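Local coordinates for iron-containing alcohol dehydrogenase (Ralstonia eutropha, PDB 3JZD), which probably reduces maleylacetate to 3-oxoadipate with NADH or NADPH, as a homodimeric member of the iron-containing alcohol dehydrogenase family, at residues 181-186 / 280-285. Sequence-based numbering, arbitrary orientation.
Sequences EGLYAR and MARIRR
L183 and Y184, in a type I beta turn running from G182 to A185, reach over to helix 277-287 in the all-helical C-terminal half of this iron-containing alcohol dehydrogenase fold. Taking residues 181-186 in order, E181 itself stays back from the other helix, but its carboxylate fixes the tyrosine that does touch it. OE2 of E181 accepts from Y184 OH at 2.5 Å through its anti lone pair and also from the backbone N of H242, while OE1 is held by A240 N and H243 ND1, so this buried carboxylate is well supplied with donors. L183 comes next and straddles two residues with its branches. L183 CD1 packs on I283 CG1 at 3.6 Å, the closest approach of the two segments. L183 CD2 instead lies over one face of the R282 guanidinium, 4.1 Å from R282 NE and displaced toward the rim; that NE makes a salt bridge to E197, and S193 and A196 of the same helix, 190-212, also pack against L183. The CA atoms of L183 and R282, the nearest pair, are 8.1 Å apart; every close contact is between side chains, and no hydrogen bond crosses. At Y184, a chi1 of 58° folds the ring back over the turn until E181 CA stands over the centre of one face, 3.8 Å above its plane. M280, a selenomethionine, points its CB away, but its chain bends at chi2 and chi3, bringing the terminal methyl round to the ring edge: M280 CE lies close to the ring plane, 4.0 Å from Y184 CD2.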
# COMPACT_ATOMS: atom_id res chain seq x y z
N GLU A 181 -7.96 -1.14 -15.62
CA GLU A 181 -7.49 0.13 -16.19
C GLU A 181 -6.35 0.75 -15.42
O GLU A 181 -5.50 1.45 -15.99
CB GLU A 181 -8.65 1.18 -16.33
CG GLU A 181 -9.72 0.76 -17.29
CD GLU A 181 -10.31 1.92 -18.05
OE1 GLU A 181 -10.93 2.85 -17.41
OE2 GLU A 181 -10.16 1.88 -19.29
N GLY A 182 -6.31 0.49 -14.11
CA GLY A 182 -5.18 0.92 -13.30
C GLY A 182 -3.87 0.36 -13.86
O GLY A 182 -2.84 1.02 -13.87
N LEU A 183 -3.92 -0.88 -14.33
CA LEU A 183 -2.72 -1.49 -14.86
C LEU A 183 -2.18 -0.76 -16.08
O LEU A 183 -1.04 -0.92 -16.41
CB LEU A 183 -2.96 -2.98 -15.16
CG LEU A 183 -3.07 -3.86 -13.93
CD1 LEU A 183 -3.77 -5.19 -14.25
CD2 LEU A 183 -1.67 -4.06 -13.35
N TYR A 184 -3.02 -0.04 -16.83
CA TYR A 184 -2.50 0.68 -17.98
C TYR A 184 -2.63 2.19 -17.88
O TYR A 184 -2.51 2.90 -18.87
CB TYR A 184 -3.09 0.14 -19.27
CG TYR A 184 -4.59 0.15 -19.45
CD1 TYR A 184 -5.27 1.32 -19.70
CD2 TYR A 184 -5.31 -1.05 -19.52
CE1 TYR A 184 -6.65 1.31 -19.94
CE2 TYR A 184 -6.68 -1.07 -19.78
CZ TYR A 184 -7.32 0.11 -19.99
OH TYR A 184 -8.65 0.11 -20.28
N ALA A 185 -2.79 2.68 -16.66
CA ALA A 185 -2.96 4.09 -16.42
C ALA A 185 -1.76 4.83 -16.91
O ALA A 185 -0.65 4.33 -16.88
CB ALA A 185 -3.12 4.37 -14.94
N ARG A 186 -1.98 6.05 -17.35
CA ARG A 186 -0.89 6.86 -17.79
C ARG A 186 0.08 7.06 -16.64
O ARG A 186 1.27 7.17 -16.85
CB ARG A 186 -1.44 8.19 -18.24
CG ARG A 186 -0.46 9.08 -18.87
CD ARG A 186 -1.13 10.40 -19.06
NE ARG A 186 -0.31 11.25 -19.88
CZ ARG A 186 -0.71 12.42 -20.35
NH1 ARG A 186 -1.94 12.87 -20.05
NH2 ARG A 186 0.10 13.14 -21.11
N MSE A 280 -2.66 -6.45 -20.35
CA MSE A 280 -3.52 -7.58 -20.67
C MSE A 280 -3.01 -8.92 -20.16
O MSE A 280 -3.79 -9.72 -19.62
CB MSE A 280 -3.74 -7.70 -22.17
CG MSE A 280 -4.53 -6.63 -22.86
SE MSE A 280 -6.23 -6.08 -22.05
CE MSE A 280 -5.58 -4.88 -20.67
N ALA A 281 -1.71 -9.20 -20.36
CA ALA A 281 -1.08 -10.39 -19.82
C ALA A 281 -1.20 -10.50 -18.27
O ALA A 281 -1.32 -11.59 -17.73
CB ALA A 281 0.40 -10.51 -20.28
N ARG A 282 -1.14 -9.39 -17.56
CA ARG A 282 -1.33 -9.39 -16.12
C ARG A 282 -2.79 -9.63 -15.77
O ARG A 282 -3.08 -10.35 -14.84
CB ARG A 282 -0.81 -8.11 -15.46
CG ARG A 282 0.71 -7.97 -15.61
CD ARG A 282 1.31 -6.78 -14.96
NE ARG A 282 1.26 -6.87 -13.49
CZ ARG A 282 1.89 -6.03 -12.67
NH1 ARG A 282 2.60 -5.03 -13.18
NH2 ARG A 282 1.82 -6.20 -11.35
N ILE A 283 -3.72 -9.06 -16.53
CA ILE A 283 -5.10 -9.33 -16.25
C ILE A 283 -5.42 -10.81 -16.50
O ILE A 283 -6.17 -11.43 -15.74
CB ILE A 283 -6.00 -8.45 -17.06
CG1 ILE A 283 -5.85 -6.98 -16.61
CG2 ILE A 283 -7.44 -8.96 -16.97
CD1 ILE A 283 -6.49 -5.98 -17.61
N ARG A 284 -4.85 -11.37 -17.55
CA ARG A 284 -5.06 -12.78 -17.92
C ARG A 284 -4.54 -13.72 -16.85
O ARG A 284 -5.24 -14.66 -16.45
CB ARG A 284 -4.41 -13.09 -19.25
CG ARG A 284 -5.17 -12.42 -20.39
CD ARG A 284 -4.43 -12.44 -21.74
NE ARG A 284 -3.90 -13.75 -22.05
CZ ARG A 284 -2.64 -14.02 -22.42
NH1 ARG A 284 -1.74 -13.05 -22.61
NH2 ARG A 284 -2.30 -15.27 -22.63
N ARG A 285 -3.33 -13.44 -16.36
CA ARG A 285 -2.72 -14.22 -15.29
C ARG A 285 -3.58 -14.17 -14.05
O ARG A 285 -3.81 -15.18 -13.42
CB ARG A 285 -1.32 -13.68 -14.97
CG ARG A 285 -0.55 -14.50 -13.95
CD ARG A 285 0.91 -14.06 -13.85
NE ARG A 285 1.04 -12.66 -13.44
CZ ARG A 285 2.19 -11.98 -13.40
NH1 ARG A 285 3.34 -12.56 -13.74
NH2 ARG A 285 2.21 -10.70 -13.01